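Local structure of CmeC (Campylobacter jejuni, 4MT4) at residues B[167-172]-B[429-433]; B[213-217]-B[418-422]; B[268-273]-B[445-451]. The protein probably serves as the trimeric outer membrane channel through which an efflux system exports its substrates. All coordinates share one frame; numbering follows the deposited sequence.

Contact 1: residues B[167-172]-B[429-433]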
loop_
_atom_site.group_PDB
_atom_site.type_symbol
_atom_site.label_atom_id
_atom_site.label_comp_id
_atom_site.label_asym_id
_atom_site.label_seq_id
_atom_site.Cartn_x
_atom_site.Cartn_y
_atom_site.Cartn_z
ATOM N N VAL B 167 -8.743 -25.992 7.880
ATOM C CA VAL B 167 -9.345 -27.322 7.876
ATOM C C VAL B 167 -8.893 -28.096 6.644
ATOM O O VAL B 167 -8.649 -29.301 6.704
ATOM C CB VAL B 167 -10.887 -27.254 7.904
ATOM C CG1 VAL B 167 -11.478 -28.649 7.943
ATOM C CG2 VAL B 167 -11.362 -26.445 9.099
ATOM N N ASN B 168 -8.784 -27.386 5.527
ATOM C CA ASN B 168 -8.269 -27.954 4.289
ATOM C C ASN B 168 -6.835 -28.434 4.488
ATOM O O ASN B 168 -6.439 -29.483 3.982
ATOM C CB ASN B 168 -8.334 -26.918 3.166
ATOM C CG ASN B 168 -8.154 -27.525 1.787
ATOM O OD1 ASN B 168 -8.273 -26.828 0.780
ATOM N ND2 ASN B 168 -7.882 -28.822 1.732
ATOM N N ALA B 169 -6.066 -27.654 5.238
ATOM C CA ALA B 169 -4.674 -27.980 5.514
ATOM C C ALA B 169 -4.563 -29.175 6.454
ATOM O O ALA B 169 -3.660 -29.999 6.318
ATOM C CB ALA B 169 -3.958 -26.777 6.096
ATOM N N TYR B 170 -5.488 -29.267 7.405
ATOM C CA TYR B 170 -5.533 -30.402 8.320
ATOM C C TYR B 170 -5.857 -31.694 7.574
ATOM O O TYR B 170 -5.239 -32.732 7.814
ATOM C CB TYR B 170 -6.564 -30.171 9.427
ATOM C CG TYR B 170 -6.028 -29.460 10.651
ATOM C CD1 TYR B 170 -5.073 -30.060 11.464
ATOM C CD2 TYR B 170 -6.493 -28.201 11.006
ATOM C CE1 TYR B 170 -4.584 -29.416 12.588
ATOM C CE2 TYR B 170 -6.013 -27.551 12.130
ATOM C CZ TYR B 170 -5.059 -28.162 12.916
ATOM O OH TYR B 170 -4.581 -27.512 14.033
ATOM N N GLU B 171 -6.828 -31.615 6.668
ATOM C CA GLU B 171 -7.274 -32.771 5.898
ATOM C C GLU B 171 -6.172 -33.320 4.999
ATOM O O GLU B 171 -5.968 -34.531 4.925
ATOM C CB GLU B 171 -8.499 -32.407 5.058
ATOM C CG GLU B 171 -9.781 -32.268 5.863
ATOM C CD GLU B 171 -10.302 -33.604 6.356
ATOM O OE1 GLU B 171 -10.829 -34.377 5.529
ATOM O OE2 GLU B 171 -10.180 -33.881 7.568
ATOM N N ASN B 172 -5.465 -32.425 4.315
ATOM C CA ASN B 172 -4.365 -32.833 3.450
ATOM C C ASN B 172 -3.193 -33.387 4.253
ATOM O O ASN B 172 -2.506 -34.307 3.808
ATOM C CB ASN B 172 -3.899 -31.663 2.582
ATOM C CG ASN B 172 -4.885 -31.324 1.483
ATOM O OD1 ASN B 172 -5.744 -32.132 1.133
ATOM N ND2 ASN B 172 -4.760 -30.125 0.926
ATOM N N ASN B 429 -10.121 -32.491 -1.504
ATOM C CA ASN B 429 -10.099 -31.670 -0.300
ATOM C C ASN B 429 -10.009 -30.188 -0.646
ATOM O O ASN B 429 -10.715 -29.361 -0.071
ATOM C CB ASN B 429 -8.929 -32.060 0.606
ATOM C CG ASN B 429 -9.134 -33.400 1.283
ATOM O OD1 ASN B 429 -10.264 -33.826 1.513
ATOM N ND2 ASN B 429 -8.036 -34.067 1.616
ATOM N N ASN B 430 -9.137 -29.865 -1.595
ATOM C CA ASN B 430 -8.931 -28.486 -2.020
ATOM C C ASN B 430 -10.167 -27.887 -2.684
ATOM O O ASN B 430 -10.479 -26.718 -2.480
ATOM C CB ASN B 430 -7.735 -28.403 -2.968
ATOM C CG ASN B 430 -6.431 -28.781 -2.294
ATOM O OD1 ASN B 430 -6.412 -29.147 -1.118
ATOM N ND2 ASN B 430 -5.333 -28.700 -3.037
ATOM N N ILE B 431 -10.859 -28.693 -3.482
ATOM C CA ILE B 431 -12.096 -28.264 -4.127
ATOM C C ILE B 431 -13.199 -28.070 -3.092
ATOM O O ILE B 431 -13.983 -27.124 -3.169
ATOM C CB ILE B 431 -12.565 -29.283 -5.190
ATOM C CG1 ILE B 431 -11.563 -29.351 -6.342
ATOM C CG2 ILE B 431 -13.949 -28.924 -5.717
ATOM C CD1 ILE B 431 -11.408 -28.053 -7.097
ATOM N N LYS B 432 -13.238 -28.973 -2.118
ATOM C CA LYS B 432 -14.272 -28.979 -1.089
ATOM C C LYS B 432 -14.339 -27.660 -0.321
ATOM O O LYS B 432 -15.424 -27.127 -0.076
ATOM C CB LYS B 432 -14.028 -30.132 -0.118
ATOM C CG LYS B 432 -15.164 -30.393 0.855
ATOM C CD LYS B 432 -14.873 -31.625 1.694
ATOM C CE LYS B 432 -14.520 -32.818 0.815
ATOM N NZ LYS B 432 -14.099 -34.008 1.607
ATOM N N TYR B 433 -13.175 -27.132 0.047
ATOM C CA TYR B 433 -13.109 -25.919 0.854
ATOM C C TYR B 433 -12.933 -24.681 -0.014
ATOM O O TYR B 433 -13.097 -23.555 0.453
ATOM C CB TYR B 433 -11.983 -26.030 1.884
ATOM C CG TYR B 433 -12.232 -27.134 2.885
ATOM C CD1 TYR B 433 -12.940 -26.893 4.055
ATOM C CD2 TYR B 433 -11.783 -28.425 2.646
ATOM C CE1 TYR B 433 -13.181 -27.905 4.964
ATOM C CE2 TYR B 433 -12.019 -29.442 3.545
ATOM C CZ TYR B 433 -12.717 -29.180 4.703
ATOM O OH TYR B 433 -12.951 -30.197 5.598
HETATM O O HOH W 1 -12.794 -32.850 4.566
#
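Asn-168 and Asn-172, one helical turn apart, meet Asn-429 and Asn-430 across an antiparallel helix pair in the periplasmic alpha-helical barrel of an outer membrane factor. The short segments run at 163° with their axes 9.4 Å apart. Asn-168 can be followed outward. Its CB rests on the ring of Tyr-433, 3.8 Å from CD2. With CG anti to the backbone N (chi1 -165°), the amide then swings across to the other helix, where CG faces the backbone O of Asn-429 and OD1 lies 3.3 Å from CA of Asn-430. ND2 ends the chain by donating to OD1 of Asn-430, a bent bond of 3.2 Å. That oxygen accepts twice, because ND2 of Asn-172 also reaches it, at 2.8 Å, nearly straight and on a lone pair in the carbonyl plane. The Asn-172 amide is gripped at both ends, its OD1 taking a bond from ND2 of Asn-429, and this fixes its rotation. Beside the amides, the side chains of Val-167 and Tyr-433 cross at about a right angle, with CG1 of Val-167 3.5 Å from CZ of Tyr-433. A water finishes the contact, donating to OE1 of Glu-171 at 2.7 Å and hydrogen-bonded to OH of Tyr-433 at 2.9 Å.

Contact 2: residues B[213-217]-B[418-422]; sequences SMALQ and RQNWL
Met-214 and Leu-422 reach toward each other tip to tip, bridging two helices too widely spaced for their backbones to meet. The local axes approach no closer than 13.4 Å and run nearly parallel, 11° apart, so long side chains must span the gap between these helices of the periplasmic barrel.

The apolar part centres on the end of the methionine. Its SD lies 3.8 Å from CD2 of Leu-422, and CE is 3.9 Å from the same methyl. The chain is bent at chi2 (-60°) and straight again about the bond from CG to SD, which carries CE onward to the side chains of the facing helix. There CE slips past the Gln-419 side chain, which runs in the opposite direction, and comes 4.4 Å from NE of Arg-418, obliquely to the guanidinium plane.

The polar part brings two amides together. Those of Gln-217 and Gln-419 come from opposite directions with their planes 29° apart. Gln-217 is also held from its own helix: OG of Ser-213, one turn earlier, donates to its OE1 at 2.9 Å, in the carbonyl plane. Its NE2 approaches CD2 of Leu-422 at 4.0 Å. The polar end of Arg-418 is engaged outside the pair, with NH2 donating to the backbone O of Ala-179.

Helix 129-195 borders both partners: Leu-176 touches Gln-217 and Leu-422, while Arg-418 also packs on Ser-182. Helix 339-405 lies against Arg-418 and Trp-421, and the third subunit packs its Gln-382 against Leu-216 of helix 201-236.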
loop_
_atom_site.group_PDB
_atom_site.type_symbol
_atom_site.label_atom_id
_atom_site.label_comp_id
_atom_site.label_asym_id
_atom_site.label_seq_id
_atom_site.Cartn_x
_atom_site.Cartn_y
_atom_site.Cartn_z
ATOM N N SER B 213 9.947 -39.480 -0.517
ATOM C CA SER B 213 9.075 -38.546 -1.221
ATOM C C SER B 213 7.823 -38.257 -0.401
ATOM O O SER B 213 7.398 -37.110 -0.282
ATOM C CB SER B 213 8.687 -39.095 -2.594
ATOM O OG SER B 213 7.808 -38.212 -3.272
ATOM N N MET B 214 7.244 -39.306 0.174
ATOM C CA MET B 214 6.068 -39.163 1.023
ATOM C C MET B 214 6.390 -38.370 2.286
ATOM O O MET B 214 5.611 -37.518 2.706
ATOM C CB MET B 214 5.501 -40.534 1.399
ATOM C CG MET B 214 4.827 -41.267 0.247
ATOM S SD MET B 214 3.426 -40.365 -0.445
ATOM C CE MET B 214 2.842 -41.532 -1.664
ATOM N N ALA B 215 7.545 -38.650 2.881
ATOM C CA ALA B 215 7.982 -37.948 4.086
ATOM C C ALA B 215 8.193 -36.466 3.802
ATOM O O ALA B 215 7.929 -35.615 4.650
ATOM C CB ALA B 215 9.258 -38.570 4.632
ATOM N N LEU B 216 8.665 -36.167 2.597
ATOM C CA LEU B 216 8.875 -34.792 2.167
ATOM C C LEU B 216 7.543 -34.081 1.949
ATOM O O LEU B 216 7.355 -32.945 2.381
ATOM C CB LEU B 216 9.707 -34.756 0.884
ATOM C CG LEU B 216 10.001 -33.377 0.290
ATOM C CD1 LEU B 216 10.722 -32.501 1.302
ATOM C CD2 LEU B 216 10.811 -33.509 -0.989
ATOM N N GLN B 217 6.618 -34.765 1.281
ATOM C CA GLN B 217 5.285 -34.226 1.032
ATOM C C GLN B 217 4.521 -34.042 2.337
ATOM O O GLN B 217 3.756 -33.092 2.491
ATOM C CB GLN B 217 4.499 -35.143 0.093
ATOM C CG GLN B 217 5.079 -35.248 -1.305
ATOM C CD GLN B 217 4.435 -36.350 -2.121
ATOM O OE1 GLN B 217 5.119 -37.234 -2.639
ATOM N NE2 GLN B 217 3.114 -36.305 -2.241
ATOM N N ARG B 418 -1.158 -45.744 -6.230
ATOM C CA ARG B 418 -1.335 -45.245 -4.874
ATOM C C ARG B 418 -1.113 -43.733 -4.800
ATOM O O ARG B 418 -1.830 -43.023 -4.095
ATOM C CB ARG B 418 -0.376 -45.971 -3.930
ATOM C CG ARG B 418 -0.302 -45.421 -2.520
ATOM C CD ARG B 418 0.783 -46.143 -1.734
ATOM N NE ARG B 418 1.168 -45.423 -0.526
ATOM C CZ ARG B 418 0.688 -45.690 0.683
ATOM N NH1 ARG B 418 -0.198 -46.664 0.845
ATOM N NH2 ARG B 418 1.095 -44.985 1.729
ATOM N N GLN B 419 -0.121 -43.248 -5.540
ATOM C CA GLN B 419 0.173 -41.820 -5.601
ATOM C C GLN B 419 -0.967 -41.065 -6.276
ATOM O O GLN B 419 -1.288 -39.936 -5.906
ATOM C CB GLN B 419 1.482 -41.569 -6.352
ATOM C CG GLN B 419 1.883 -40.105 -6.453
ATOM C CD GLN B 419 2.412 -39.555 -5.144
ATOM O OE1 GLN B 419 1.692 -38.896 -4.394
ATOM N NE2 GLN B 419 3.682 -39.822 -4.863
ATOM N N ASN B 420 -1.578 -41.705 -7.269
ATOM C CA ASN B 420 -2.694 -41.115 -8.000
ATOM C C ASN B 420 -3.924 -40.929 -7.118
ATOM O O ASN B 420 -4.618 -39.918 -7.220
ATOM C CB ASN B 420 -3.046 -41.971 -9.216
ATOM C CG ASN B 420 -1.997 -41.894 -10.307
ATOM O OD1 ASN B 420 -1.210 -40.949 -10.363
ATOM N ND2 ASN B 420 -1.983 -42.889 -11.187
ATOM N N TRP B 421 -4.192 -41.910 -6.260
ATOM C CA TRP B 421 -5.293 -41.813 -5.307
ATOM C C TRP B 421 -5.047 -40.664 -4.335
ATOM O O TRP B 421 -5.953 -39.884 -4.039
ATOM C CB TRP B 421 -5.469 -43.125 -4.541
ATOM C CG TRP B 421 -6.546 -43.072 -3.491
ATOM C CD1 TRP B 421 -7.674 -42.302 -3.509
ATOM C CD2 TRP B 421 -6.588 -43.811 -2.262
ATOM N NE1 TRP B 421 -8.415 -42.519 -2.372
ATOM C CE2 TRP B 421 -7.770 -43.441 -1.591
ATOM C CE3 TRP B 421 -5.740 -44.750 -1.666
ATOM C CZ2 TRP B 421 -8.126 -43.977 -0.356
ATOM C CZ3 TRP B 421 -6.096 -45.282 -0.439
ATOM C CH2 TRP B 421 -7.278 -44.895 0.202
ATOM N N LEU B 422 -3.815 -40.574 -3.843
ATOM C CA LEU B 422 -3.420 -39.509 -2.931
ATOM C C LEU B 422 -3.631 -38.139 -3.565
ATOM O O LEU B 422 -4.181 -37.234 -2.939
ATOM C CB LEU B 422 -1.957 -39.674 -2.518
ATOM C CG LEU B 422 -1.395 -38.612 -1.571
ATOM C CD1 LEU B 422 -2.107 -38.660 -0.229
ATOM C CD2 LEU B 422 0.105 -38.786 -1.395
#

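Contact 3: residues B[268-273]-B[445-451]; sequences ILLQRP and AFGGGFE
The first torsion of Phe-450 (chi1 172°, CG anti to the backbone N) and the C-gamma-exo pucker of Pro-273 set up their meeting. Together they lay CG of Pro-273 over the phenyl face, 4.1 Å from the ring centroid, a CH-pi contact. The edge of the same ring faces the backbone carbonyl of Gln-271. A bend at chi3 (60°) turns the Arg-272 guanidinium back to the end of the facing helix, where NH1 donates to O of Ala-445 at 2.9 Å, tilted out of both planes. Its NH2 forms salt bridges with Asp-274 and Glu-368, which probably compensate its charge.

The Gln-271 and Glu-451 side chains lie side by side, and NE2 of Gln-271 meets OE2 of Glu-451 on its syn side at 3.1 Å; OE1 of the glutamine is held by Ser-265. Between these polar links the backbones press close. CA of Gly-447, a residue without a side chain, sits 3.1 Å from O of Gln-271 in a CA-H...O contact, and this glycine opens the type I' turn ending at Phe-450.

Within the helical barrel of the outer membrane factor fold, the contact thus joins the loop leaving helix 411-445 to the N-cap of helix 273-293, where Arg-272 stands. Helix 129-195 flanks Pro-273 and Phe-450 through Glu-149, while helix 339-405 lies against Ile-268 and Arg-272.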
loop_
_atom_site.group_PDB
_atom_site.type_symbol
_atom_site.label_atom_id
_atom_site.label_comp_id
_atom_site.label_asym_id
_atom_site.label_seq_id
_atom_site.Cartn_x
_atom_site.Cartn_y
_atom_site.Cartn_z
ATOM N N ILE B 268 -28.591 -3.467 -5.035
ATOM C CA ILE B 268 -27.206 -3.767 -4.686
ATOM C C ILE B 268 -26.462 -2.522 -4.193
ATOM O O ILE B 268 -25.507 -2.620 -3.419
ATOM C CB ILE B 268 -26.453 -4.384 -5.889
ATOM C CG1 ILE B 268 -25.075 -4.897 -5.466
ATOM C CG2 ILE B 268 -26.339 -3.385 -7.030
ATOM C CD1 ILE B 268 -25.125 -5.955 -4.392
ATOM N N LEU B 269 -26.914 -1.351 -4.632
ATOM C CA LEU B 269 -26.295 -0.095 -4.227
ATOM C C LEU B 269 -26.556 0.189 -2.754
ATOM O O LEU B 269 -25.758 0.850 -2.088
ATOM C CB LEU B 269 -26.812 1.061 -5.085
ATOM C CG LEU B 269 -25.963 1.490 -6.284
ATOM C CD1 LEU B 269 -25.749 0.340 -7.256
ATOM C CD2 LEU B 269 -26.613 2.673 -6.982
ATOM N N LEU B 270 -27.675 -0.320 -2.250
ATOM C CA LEU B 270 -28.062 -0.099 -0.863
ATOM C C LEU B 270 -27.629 -1.245 0.045
ATOM O O LEU B 270 -27.894 -1.222 1.246
ATOM C CB LEU B 270 -29.577 0.089 -0.757
ATOM C CG LEU B 270 -30.200 1.211 -1.589
ATOM C CD1 LEU B 270 -31.716 1.191 -1.452
ATOM C CD2 LEU B 270 -29.637 2.563 -1.183
ATOM N N GLN B 271 -26.962 -2.243 -0.525
ATOM C CA GLN B 271 -26.624 -3.444 0.233
ATOM C C GLN B 271 -25.123 -3.660 0.416
ATOM O O GLN B 271 -24.709 -4.536 1.174
ATOM C CB GLN B 271 -27.246 -4.668 -0.438
ATOM C CG GLN B 271 -28.757 -4.727 -0.293
ATOM C CD GLN B 271 -29.382 -5.808 -1.144
ATOM O OE1 GLN B 271 -28.887 -6.126 -2.224
ATOM N NE2 GLN B 271 -30.476 -6.382 -0.660
ATOM N N ARG B 272 -24.311 -2.865 -0.272
ATOM C CA ARG B 272 -22.863 -2.927 -0.094
ATOM C C ARG B 272 -22.348 -1.702 0.659
ATOM O O ARG B 272 -22.556 -0.569 0.226
ATOM C CB ARG B 272 -22.153 -3.051 -1.443
ATOM C CG ARG B 272 -22.224 -4.440 -2.067
ATOM C CD ARG B 272 -21.384 -4.517 -3.336
ATOM N NE ARG B 272 -19.976 -4.233 -3.073
ATOM C CZ ARG B 272 -18.978 -5.063 -3.357
ATOM N NH1 ARG B 272 -19.230 -6.233 -3.928
ATOM N NH2 ARG B 272 -17.728 -4.722 -3.079
ATOM N N PRO B 273 -21.668 -1.932 1.792
ATOM C CA PRO B 273 -21.140 -0.867 2.653
ATOM C C PRO B 273 -20.124 0.031 1.947
ATOM O O PRO B 273 -20.088 1.232 2.206
ATOM C CB PRO B 273 -20.473 -1.641 3.798
ATOM C CG PRO B 273 -21.144 -2.968 3.805
ATOM C CD PRO B 273 -21.448 -3.269 2.371
ATOM N N ALA B 445 -19.756 -10.403 -1.577
ATOM C CA ALA B 445 -19.987 -9.536 -2.730
ATOM C C ALA B 445 -21.357 -8.869 -2.682
ATOM O O ALA B 445 -21.566 -7.820 -3.288
ATOM C CB ALA B 445 -19.835 -10.326 -4.020
ATOM N N PHE B 446 -22.289 -9.479 -1.957
ATOM C CA PHE B 446 -23.646 -8.949 -1.856
ATOM C C PHE B 446 -23.860 -8.164 -0.564
ATOM O O PHE B 446 -24.987 -7.796 -0.230
ATOM C CB PHE B 446 -24.671 -10.082 -1.958
ATOM C CG PHE B 446 -24.960 -10.510 -3.370
ATOM C CD1 PHE B 446 -24.124 -11.397 -4.022
ATOM C CD2 PHE B 446 -26.066 -10.021 -4.043
ATOM C CE1 PHE B 446 -24.383 -11.791 -5.319
ATOM C CE2 PHE B 446 -26.333 -10.410 -5.341
ATOM C CZ PHE B 446 -25.489 -11.298 -5.979
ATOM N N GLY B 447 -22.775 -7.905 0.159
ATOM C CA GLY B 447 -22.830 -7.046 1.329
ATOM C C GLY B 447 -22.940 -7.754 2.667
ATOM O O GLY B 447 -22.868 -7.115 3.716
ATOM N N GLY B 448 -23.125 -9.069 2.633
ATOM C CA GLY B 448 -23.178 -9.864 3.848
ATOM C C GLY B 448 -24.369 -9.580 4.745
ATOM O O GLY B 448 -24.348 -9.898 5.933
ATOM N N GLY B 449 -25.413 -8.981 4.178
ATOM C CA GLY B 449 -26.632 -8.713 4.921
ATOM C C GLY B 449 -26.814 -7.255 5.297
ATOM O O GLY B 449 -27.770 -6.900 5.984
ATOM N N PHE B 450 -25.895 -6.408 4.845
ATOM C CA PHE B 450 -25.973 -4.980 5.130
ATOM C C PHE B 450 -27.106 -4.319 4.356
ATOM O O PHE B 450 -27.296 -4.579 3.168
ATOM C CB PHE B 450 -24.644 -4.293 4.802
ATOM C CG PHE B 450 -24.700 -2.792 4.876
ATOM C CD1 PHE B 450 -24.636 -2.142 6.098
ATOM C CD2 PHE B 450 -24.804 -2.030 3.724
ATOM C CE1 PHE B 450 -24.683 -0.763 6.170
ATOM C CE2 PHE B 450 -24.852 -0.650 3.788
ATOM C CZ PHE B 450 -24.791 -0.015 5.013
ATOM N N GLU B 451 -27.862 -3.467 5.042
ATOM C CA GLU B 451 -28.917 -2.688 4.408
ATOM C C GLU B 451 -28.775 -1.216 4.784
ATOM O O GLU B 451 -28.945 -0.841 5.944
ATOM C CB GLU B 451 -30.297 -3.221 4.805
ATOM C CG GLU B 451 -30.571 -4.656 4.364
ATOM C CD GLU B 451 -30.801 -4.788 2.867
ATOM O OE1 GLU B 451 -30.912 -3.753 2.178
ATOM O OE2 GLU B 451 -30.877 -5.937 2.380
#

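The three contacts illustrate how a long helical tunnel is held together at separate levels. Contacts 1 and 2 share helix 411-445, their centres 16 Å apart, and pair it with helices 129-195 and 201-236, which follow each other in the chain. The second segment of contact 3 begins at the last residue of helix 411-445; its centre lies 29 Å from that of contact 1 and 44 Å from that of contact 2. Along the chain contact 2 falls within the span of contact 1, while contact 3 alternates with both. Each contact therefore ties helices of the first half of the sequence, or the loop that leads into helix 273-293, to the same late helix or its exit loop.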